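Local coordinates for protein prenylcyclase (Actinoplanes teichomyceticus, PDB 6IJ1) that probably acts on isoprenoid substrates as a prenyl cyclase or prenyltransferase, at residues Tyr34-Pro39 and Leu317-Arg322; Ala66-Leu71 and Gly95-Leu100; Tyr193-Pro198 and Pro287-Arg292. All blocks are in the same frame, centred on the assembly; numbering follows the deposited sequence.

All three contacts are buried in one helix-rich chain. Interaction 1 joins the loop that follows helix 10-23 to strand 319-321, so it spans nearly the whole sequence; interactions 2 and 3 fall within that span, one after the other. Interactions 1 and 3 are neighbours, with centres about 11 Å apart, because strands 319-321 and 291-292 lie side by side in one small sheet, where A321 N and L291 O are 2.8 Å apart. Interaction 2 packs helix 58-71 on helix 91-104, about 22 Å from interaction 1 and about 23 Å from interaction 3, centre to centre. Interactions 1 and 3 thus tie loops to one sheet, with interaction 2 across the chain's centre from interaction 3.

Interaction 1 (Tyr34-Pro39 and Leu317-Arg322)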
loop_
_atom_site.group_PDB
_atom_site.type_symbol
_atom_site.label_atom_id
_atom_site.label_comp_id
_atom_site.label_asym_id
_atom_site.label_seq_id
_atom_site.Cartn_x
_atom_site.Cartn_y
_atom_site.Cartn_z
ATOM N N TYR A 34 -6.249 10.941 -3.917
ATOM C CA TYR A 34 -5.622 11.024 -5.237
ATOM C C TYR A 34 -6.518 11.785 -6.213
ATOM O O TYR A 34 -7.670 12.109 -5.910
ATOM C CB TYR A 34 -5.154 9.647 -5.787
ATOM C CG TYR A 34 -3.974 9.097 -5.017
ATOM C CD1 TYR A 34 -4.169 8.339 -3.870
ATOM C CD2 TYR A 34 -2.695 9.387 -5.426
ATOM C CE1 TYR A 34 -3.066 7.849 -3.138
ATOM C CE2 TYR A 34 -1.563 8.913 -4.684
ATOM C CZ TYR A 34 -1.790 8.151 -3.580
ATOM O OH TYR A 34 -0.715 7.680 -2.822
ATOM N N ASP A 35 -5.955 12.118 -7.351
ATOM C CA ASP A 35 -6.682 12.928 -8.325
ATOM C C ASP A 35 -6.328 12.525 -9.728
ATOM O O ASP A 35 -6.483 13.344 -10.640
ATOM C CB ASP A 35 -6.318 14.434 -8.038
ATOM C CG ASP A 35 -7.137 15.418 -8.814
ATOM O OD1 ASP A 35 -8.399 15.271 -8.840
ATOM O OD2 ASP A 35 -6.495 16.372 -9.357
ATOM N N LEU A 36 -5.853 11.318 -9.954
ATOM C CA LEU A 36 -5.372 10.908 -11.273
ATOM C C LEU A 36 -6.439 11.035 -12.342
ATOM O O LEU A 36 -6.145 11.462 -13.466
ATOM C CB LEU A 36 -4.914 9.459 -11.219
ATOM C CG LEU A 36 -3.636 9.406 -10.371
ATOM C CD1 LEU A 36 -3.451 7.991 -9.920
ATOM C CD2 LEU A 36 -2.456 9.886 -11.170
ATOM N N LEU A 37 -7.666 10.642 -12.016
ATOM C CA LEU A 37 -8.789 10.643 -12.946
ATOM C C LEU A 37 -10.009 10.712 -12.046
ATOM O O LEU A 37 -10.770 9.743 -11.910
ATOM C CB LEU A 37 -8.745 9.397 -13.829
ATOM C CG LEU A 37 -9.723 9.413 -15.023
ATOM C CD1 LEU A 37 -9.927 10.821 -15.590
ATOM C CD2 LEU A 37 -9.227 8.475 -16.105
ATOM N N GLY A 38 -10.070 11.830 -11.329
ATOM C CA GLY A 38 -10.978 11.898 -10.179
ATOM C C GLY A 38 -10.314 11.136 -9.030
ATOM O O GLY A 38 -9.247 10.525 -9.231
ATOM N N PRO A 39 -10.873 11.136 -7.813
ATOM C CA PRO A 39 -10.238 10.425 -6.718
ATOM C C PRO A 39 -10.563 8.924 -6.702
ATOM O O PRO A 39 -11.455 8.491 -7.380
ATOM C CB PRO A 39 -10.861 11.104 -5.497
ATOM C CG PRO A 39 -12.244 11.481 -5.966
ATOM C CD PRO A 39 -12.091 11.838 -7.428
ATOM N N LEU A 317 -0.899 9.155 -17.169
ATOM C CA LEU A 317 0.106 8.117 -17.506
ATOM C C LEU A 317 1.494 8.761 -17.546
ATOM O O LEU A 317 1.638 9.797 -18.172
ATOM C CB LEU A 317 -0.209 7.514 -18.879
ATOM C CG LEU A 317 -1.494 6.706 -19.004
ATOM C CD1 LEU A 317 -1.545 6.004 -20.356
ATOM C CD2 LEU A 317 -1.628 5.707 -17.872
ATOM N N GLY A 318 2.478 8.153 -16.899
ATOM C CA GLY A 318 3.828 8.683 -16.980
ATOM C C GLY A 318 4.088 9.778 -15.974
ATOM O O GLY A 318 5.102 10.474 -16.087
ATOM N N THR A 319 3.212 9.931 -14.984
ATOM C CA THR A 319 3.350 10.983 -13.986
ATOM C C THR A 319 3.653 10.358 -12.624
ATOM O O THR A 319 3.279 9.224 -12.337
ATOM C CB THR A 319 2.069 11.816 -13.944
ATOM O OG1 THR A 319 2.374 13.133 -13.497
ATOM C CG2 THR A 319 1.002 11.236 -12.960
ATOM N N ILE A 320 4.312 11.154 -11.781
ATOM C CA ILE A 320 4.434 10.846 -10.351
ATOM C C ILE A 320 3.387 11.663 -9.627
ATOM O O ILE A 320 3.379 12.903 -9.734
ATOM C CB ILE A 320 5.826 11.164 -9.832
ATOM C CG1 ILE A 320 6.811 10.185 -10.428
ATOM C CG2 ILE A 320 5.847 11.035 -8.276
ATOM C CD1 ILE A 320 8.260 10.665 -10.290
ATOM N N ALA A 321 2.470 10.989 -8.942
ATOM C CA ALA A 321 1.328 11.622 -8.301
ATOM C C ALA A 321 1.531 11.603 -6.805
ATOM O O ALA A 321 2.425 10.925 -6.283
ATOM C CB ALA A 321 0.036 10.870 -8.662
ATOM N N ARG A 322 0.687 12.344 -6.104
ATOM C CA ARG A 322 0.674 12.316 -4.656
ATOM C C ARG A 322 -0.759 12.145 -4.177
ATOM O O ARG A 322 -1.725 12.394 -4.907
ATOM C CB ARG A 322 1.300 13.600 -4.059
ATOM C CG ARG A 322 0.401 14.762 -4.143
ATOM C CD ARG A 322 1.232 16.077 -3.744
ATOM N NE ARG A 322 2.009 16.532 -4.880
ATOM C CZ ARG A 322 3.195 17.149 -4.773
ATOM N NH1 ARG A 322 3.745 17.344 -3.568
ATOM N NH2 ARG A 322 3.796 17.598 -5.884
HETATM O O HOH W 1 -3.129 12.146 -7.486
#
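The Y34 ring overlaps the carbonyl group of R322, reaching it obliquely: Y34 CD2 lies 3.2 Å from R322 O, and Y34 CE2 lies 3.4 Å from R322 C. With CG anti to its own carbonyl carbon (chi1 -70°), the ring reaches the end of strand 319-321, and its hydroxyl hydrogen-bonds A289 O on the adjoining segment. The A321 methyl comes to the ring edge, near the ring plane. L36 supplies the closer apolar contacts through one branch: L36 CD2 is 3.7 Å from A321 CB and 4.1 Å from T319 CG2. The T319 hydroxyl takes no part here, being bound to T308 OG1 and G311 N. Polar contact between the segments is indirect, through a water that accepts from D35 N at 2.8 Å and donates to R322 O at 2.9 Å. The R322 side chain leads off from the loop and forms a salt bridge with D310. T319 and A321 face the loop, whereas I320, between them, points the other way and packs on R292. This is the two-sided pattern of a beta strand, here the middle one of a small mixed sheet, with one side covered by the loop between helices 10-23 and 42-52.

Interaction 2 (Ala66-Leu71 and Gly95-Leu100); sequences AAMDLL and GWVLRL
No ring or other flat group lies between M68 and L71 on one helix and V97 and L100 on the other; the W96 indole turns from this interface, meeting Y47 edge-to-face and W43 with planes about 40° apart. The contact is apolar and built around the M68 thioether. With CG anti to the backbone N (chi1 180°), the M68 chain bends at its next two torsions, so that sulfur and methyl reach different partners: M68 SD lies 3.8 Å from L100 CG, and M68 CE lies 3.8 Å from V97 CG1. The M68 and L100 side chains run alongside each other, pointing opposite ways. L71 meets L100 at about a right angle, L71 CD1 to L100 CD2 being 3.8 Å, while its other branch is more distant, with L71 CD2 4.3 Å from V97 CG2. The i, i+3 spacing places both residues on the same side of each helix. The axes of 66-71 and 95-100 approach to 10.6 Å and cross steeply, at 130° between their N-to-C directions. Helix 42-52 packs beside both partners, A49 touching A67 and L100. Near the end of helix 58-71, L71 O accepts a hydrogen bond from W81 NE1, and the W81 side chain also touches V97.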
loop_
_atom_site.group_PDB
_atom_site.type_symbol
_atom_site.label_atom_id
_atom_site.label_comp_id
_atom_site.label_asym_id
_atom_site.label_seq_id
_atom_site.Cartn_x
_atom_site.Cartn_y
_atom_site.Cartn_z
ATOM N N ALA A 66 -17.907 0.247 9.265
ATOM C CA ALA A 66 -18.861 0.845 8.342
ATOM C C ALA A 66 -18.334 0.805 6.905
ATOM O O ALA A 66 -19.071 0.541 5.954
ATOM C CB ALA A 66 -19.162 2.271 8.810
ATOM N N ALA A 67 -17.030 1.058 6.729
ATOM C CA ALA A 67 -16.428 1.004 5.404
ATOM C C ALA A 67 -16.447 -0.399 4.816
ATOM O O ALA A 67 -16.669 -0.572 3.611
ATOM C CB ALA A 67 -14.972 1.509 5.497
ATOM N N MET A 68 -16.166 -1.425 5.639
ATOM C CA MET A 68 -16.283 -2.787 5.142
ATOM C C MET A 68 -17.692 -3.058 4.625
ATOM O O MET A 68 -17.852 -3.610 3.534
ATOM C CB MET A 68 -15.924 -3.779 6.252
ATOM C CG MET A 68 -16.030 -5.223 5.800
ATOM S SD MET A 68 -14.566 -5.941 5.002
ATOM C CE MET A 68 -14.872 -5.668 3.307
ATOM N N ASP A 69 -18.714 -2.617 5.389
ATOM C CA ASP A 69 -20.091 -2.792 4.907
ATOM C C ASP A 69 -20.345 -2.078 3.594
ATOM O O ASP A 69 -21.073 -2.592 2.747
ATOM C CB ASP A 69 -21.093 -2.268 5.930
ATOM C CG ASP A 69 -21.166 -3.111 7.147
ATOM O OD1 ASP A 69 -20.873 -4.319 7.010
ATOM O OD2 ASP A 69 -21.501 -2.557 8.221
ATOM N N LEU A 70 -19.737 -0.885 3.390
ATOM C CA LEU A 70 -19.896 -0.178 2.121
ATOM C C LEU A 70 -19.203 -0.881 0.962
ATOM O O LEU A 70 -19.644 -0.792 -0.193
ATOM C CB LEU A 70 -19.309 1.247 2.224
ATOM C CG LEU A 70 -19.923 2.258 3.172
ATOM C CD1 LEU A 70 -19.034 3.457 3.175
ATOM C CD2 LEU A 70 -21.346 2.662 2.726
ATOM N N LEU A 71 -18.069 -1.544 1.240
ATOM C CA LEU A 71 -17.293 -2.111 0.170
ATOM C C LEU A 71 -17.888 -3.398 -0.373
ATOM O O LEU A 71 -17.679 -3.730 -1.533
ATOM C CB LEU A 71 -15.878 -2.377 0.678
ATOM C CG LEU A 71 -15.007 -1.108 0.812
ATOM C CD1 LEU A 71 -13.866 -1.458 1.723
ATOM C CD2 LEU A 71 -14.531 -0.675 -0.629
ATOM N N GLY A 95 -6.958 -6.815 -3.118
ATOM C CA GLY A 95 -6.221 -7.290 -1.940
ATOM C C GLY A 95 -6.454 -6.424 -0.716
ATOM O O GLY A 95 -6.584 -6.951 0.406
ATOM N N TRP A 96 -6.544 -5.093 -0.865
ATOM C CA TRP A 96 -6.824 -4.267 0.304
ATOM C C TRP A 96 -8.218 -4.534 0.892
ATOM O O TRP A 96 -8.378 -4.454 2.105
ATOM C CB TRP A 96 -6.683 -2.739 0.034
ATOM C CG TRP A 96 -5.265 -2.374 -0.282
ATOM C CD1 TRP A 96 -4.736 -2.052 -1.509
ATOM C CD2 TRP A 96 -4.192 -2.340 0.645
ATOM N NE1 TRP A 96 -3.369 -1.852 -1.397
ATOM C CE2 TRP A 96 -3.003 -2.049 -0.091
ATOM C CE3 TRP A 96 -4.115 -2.567 2.025
ATOM C CZ2 TRP A 96 -1.758 -1.962 0.513
ATOM C CZ3 TRP A 96 -2.862 -2.486 2.653
ATOM C CH2 TRP A 96 -1.693 -2.198 1.869
ATOM N N VAL A 97 -9.238 -4.789 0.034
ATOM C CA VAL A 97 -10.562 -5.118 0.557
ATOM C C VAL A 97 -10.512 -6.434 1.309
ATOM O O VAL A 97 -11.074 -6.542 2.412
ATOM C CB VAL A 97 -11.586 -5.154 -0.587
ATOM C CG1 VAL A 97 -12.963 -5.537 0.026
ATOM C CG2 VAL A 97 -11.632 -3.765 -1.258
ATOM N N LEU A 98 -9.895 -7.455 0.713
ATOM C CA LEU A 98 -9.822 -8.756 1.425
ATOM C C LEU A 98 -8.975 -8.656 2.693
ATOM O O LEU A 98 -9.295 -9.301 3.708
ATOM C CB LEU A 98 -9.264 -9.836 0.512
ATOM C CG LEU A 98 -10.212 -10.140 -0.686
ATOM C CD1 LEU A 98 -9.528 -10.852 -1.793
ATOM C CD2 LEU A 98 -11.374 -11.039 -0.113
ATOM N N ARG A 99 -7.949 -7.799 2.707
ATOM C CA ARG A 99 -7.216 -7.581 3.955
ATOM C C ARG A 99 -8.092 -6.984 5.043
ATOM O O ARG A 99 -7.992 -7.389 6.206
ATOM C CB ARG A 99 -6.017 -6.664 3.684
ATOM C CG ARG A 99 -5.265 -6.253 4.955
ATOM C CD ARG A 99 -3.983 -5.530 4.583
ATOM N NE ARG A 99 -3.504 -4.721 5.723
ATOM C CZ ARG A 99 -2.620 -5.150 6.608
ATOM N NH1 ARG A 99 -2.120 -6.391 6.520
ATOM N NH2 ARG A 99 -2.261 -4.319 7.579
ATOM N N LEU A 100 -8.939 -6.007 4.705
ATOM C CA LEU A 100 -9.866 -5.450 5.677
ATOM C C LEU A 100 -10.772 -6.553 6.227
ATOM O O LEU A 100 -10.991 -6.611 7.453
ATOM C CB LEU A 100 -10.685 -4.333 5.023
ATOM C CG LEU A 100 -11.689 -3.651 5.956
ATOM C CD1 LEU A 100 -11.072 -2.987 7.185
ATOM C CD2 LEU A 100 -12.436 -2.644 5.075
#

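Interaction 3 (Tyr193-Pro198 and Pro287-Arg292)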
loop_
_atom_site.group_PDB
_atom_site.type_symbol
_atom_site.label_atom_id
_atom_site.label_comp_id
_atom_site.label_asym_id
_atom_site.label_seq_id
_atom_site.Cartn_x
_atom_site.Cartn_y
_atom_site.Cartn_z
ATOM N N TYR A 193 6.869 -1.441 -8.214
ATOM C CA TYR A 193 6.511 -0.998 -9.550
ATOM C C TYR A 193 5.827 0.350 -9.507
ATOM O O TYR A 193 6.281 1.293 -10.179
ATOM C CB TYR A 193 5.593 -2.044 -10.193
ATOM C CG TYR A 193 5.269 -1.792 -11.668
ATOM C CD1 TYR A 193 6.214 -2.093 -12.687
ATOM C CD2 TYR A 193 4.010 -1.284 -12.044
ATOM C CE1 TYR A 193 5.850 -1.902 -14.041
ATOM C CE2 TYR A 193 3.661 -1.117 -13.405
ATOM C CZ TYR A 193 4.618 -1.427 -14.372
ATOM O OH TYR A 193 4.220 -1.233 -15.684
ATOM N N TRP A 194 4.787 0.496 -8.688
ATOM C CA TRP A 194 3.967 1.693 -8.684
ATOM C C TRP A 194 4.466 2.793 -7.756
ATOM O O TRP A 194 3.776 3.813 -7.663
ATOM C CB TRP A 194 2.501 1.368 -8.302
ATOM C CG TRP A 194 1.832 0.367 -9.237
ATOM C CD1 TRP A 194 1.546 -0.922 -8.973
ATOM C CD2 TRP A 194 1.319 0.645 -10.550
ATOM N NE1 TRP A 194 0.885 -1.503 -10.055
ATOM C CE2 TRP A 194 0.752 -0.547 -11.037
ATOM C CE3 TRP A 194 1.291 1.790 -11.346
ATOM C CZ2 TRP A 194 0.159 -0.648 -12.280
ATOM C CZ3 TRP A 194 0.695 1.699 -12.600
ATOM C CH2 TRP A 194 0.153 0.489 -13.058
ATOM N N TRP A 195 5.532 2.574 -6.998
ATOM C CA TRP A 195 5.894 3.521 -5.940
ATOM C C TRP A 195 7.329 3.956 -6.116
ATOM O O TRP A 195 8.202 3.163 -6.458
ATOM C CB TRP A 195 5.716 2.897 -4.531
ATOM C CG TRP A 195 4.290 2.489 -4.348
ATOM C CD1 TRP A 195 3.743 1.240 -4.600
ATOM C CD2 TRP A 195 3.204 3.303 -3.841
ATOM N NE1 TRP A 195 2.381 1.256 -4.317
ATOM C CE2 TRP A 195 2.031 2.504 -3.835
ATOM C CE3 TRP A 195 3.099 4.644 -3.419
ATOM C CZ2 TRP A 195 0.787 3.008 -3.447
ATOM C CZ3 TRP A 195 1.864 5.127 -3.013
ATOM C CH2 TRP A 195 0.718 4.329 -3.018
ATOM N N ILE A 196 7.564 5.257 -5.863
ATOM C CA ILE A 196 8.908 5.826 -5.895
ATOM C C ILE A 196 9.786 5.267 -4.770
ATOM O O ILE A 196 10.988 5.099 -4.950
ATOM C CB ILE A 196 8.762 7.360 -5.767
ATOM C CG1 ILE A 196 8.177 7.900 -7.071
ATOM C CG2 ILE A 196 10.089 7.989 -5.400
ATOM C CD1 ILE A 196 9.136 7.795 -8.248
ATOM N N ASP A 197 9.202 4.998 -3.617
ATOM C CA ASP A 197 9.941 4.648 -2.413
ATOM C C ASP A 197 9.970 3.129 -2.255
ATOM O O ASP A 197 8.920 2.546 -2.004
ATOM C CB ASP A 197 9.287 5.280 -1.184
ATOM C CG ASP A 197 9.225 6.800 -1.280
ATOM O OD1 ASP A 197 10.278 7.446 -1.526
ATOM O OD2 ASP A 197 8.124 7.365 -1.094
ATOM N N PRO A 198 11.130 2.480 -2.335
ATOM C CA PRO A 198 11.185 1.031 -2.083
ATOM C C PRO A 198 10.866 0.692 -0.648
ATOM O O PRO A 198 10.614 -0.499 -0.361
ATOM C CB PRO A 198 12.628 0.672 -2.438
ATOM C CG PRO A 198 13.408 1.941 -2.188
ATOM C CD PRO A 198 12.436 3.038 -2.684
ATOM N N PRO A 287 1.522 15.321 2.369
ATOM C CA PRO A 287 1.277 14.244 1.405
ATOM C C PRO A 287 2.582 13.814 0.772
ATOM O O PRO A 287 3.304 14.617 0.132
ATOM C CB PRO A 287 0.334 14.867 0.378
ATOM C CG PRO A 287 -0.466 15.910 1.246
ATOM C CD PRO A 287 0.602 16.459 2.142
ATOM N N SER A 288 2.853 12.524 0.876
ATOM C CA SER A 288 4.142 12.028 0.421
ATOM C C SER A 288 4.012 10.593 -0.080
ATOM O O SER A 288 5.039 9.926 -0.303
ATOM C CB SER A 288 5.160 12.147 1.586
ATOM O OG SER A 288 4.606 11.697 2.831
ATOM N N ALA A 289 2.796 10.125 -0.327
ATOM C CA ALA A 289 2.607 8.770 -0.847
ATOM C C ALA A 289 2.740 8.858 -2.372
ATOM O O ALA A 289 1.760 8.949 -3.111
ATOM C CB ALA A 289 1.247 8.217 -0.386
ATOM N N ARG A 290 3.990 8.865 -2.830
ATOM C CA ARG A 290 4.303 9.260 -4.206
ATOM C C ARG A 290 4.211 8.033 -5.101
ATOM O O ARG A 290 5.049 7.123 -5.022
ATOM C CB ARG A 290 5.700 9.904 -4.295
ATOM C CG ARG A 290 5.863 11.151 -3.377
ATOM C CD ARG A 290 4.719 12.206 -3.561
ATOM N NE ARG A 290 4.902 13.065 -4.721
ATOM C CZ ARG A 290 5.640 14.206 -4.714
ATOM N NH1 ARG A 290 6.316 14.557 -3.695
ATOM N NH2 ARG A 290 5.776 14.910 -5.790
ATOM N N LEU A 291 3.167 8.019 -5.905
ATOM C CA LEU A 291 2.785 6.892 -6.752
ATOM C C LEU A 291 3.247 7.224 -8.156
ATOM O O LEU A 291 2.889 8.279 -8.690
ATOM C CB LEU A 291 1.258 6.742 -6.683
ATOM C CG LEU A 291 0.495 5.529 -7.180
ATOM C CD1 LEU A 291 -0.957 5.838 -6.876
ATOM C CD2 LEU A 291 0.729 5.489 -8.668
ATOM N N ARG A 292 4.007 6.339 -8.780
ATOM C CA ARG A 292 4.388 6.590 -10.175
ATOM C C ARG A 292 3.467 5.789 -11.084
ATOM O O ARG A 292 3.403 4.547 -10.981
ATOM C CB ARG A 292 5.856 6.287 -10.419
ATOM C CG ARG A 292 6.312 4.876 -10.098
ATOM C CD ARG A 292 7.832 4.744 -10.243
ATOM N NE ARG A 292 8.279 3.386 -9.985
ATOM C CZ ARG A 292 9.544 3.039 -9.831
ATOM N NH1 ARG A 292 10.537 3.952 -9.982
ATOM N NH2 ARG A 292 9.875 1.789 -9.524
HETATM O O HOH W 2 7.764 9.830 -0.274
HETATM O O HOH W 3 6.527 6.045 -2.918
#
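The backbones of 193-198 and 287-292 run antiparallel and meet in a single beta bridge, W195 and L291 forming a non-hydrogen-bonded pair flanked by R292 N donating to W194 O at 2.8 Å and I196 N donating almost straight (176°) to R290 O at 3.2 Å. The R292 side chain adds a third bond. Its CG sits between the backbone N and the carbonyl carbon (chi1 58°), and the extended chain then carries R292 NE to Y193 O at 2.9 Å. That bond is nearly straight (169°), and the oxygen lies close to the guanidinium plane, though NE approaches from above the plane of the Y193 carbonyl. W195 O lies over one guanidinium face, 3.5 Å from R292 NE. With A192 O and the salt-bridge partner D302 taking NH2, several oxygens gather about the positive group, which probably helps to stabilise its charge. Strand 291-292 is an outer strand of the small mixed sheet, with 319-321 on its other side; the bridge thus attaches a loop to the sheet edge. L291 CB covers one face of the W195 indole, 4.1 Å from W195 CZ3, and A289, at the centre of an inverse gamma turn, meets the ring edge through its carbonyl. Y193 CD2 lies over the centre of the W194 ring, whose NE1 is bound to T131. A bound imidazole, probably from the crystallisation liquor, sits about 4 Å from the Y193 side chain. Two waters donate to D197 OD2: one also donates to S288 O at 2.7 Å, the other to R290 O at 2.8 Å.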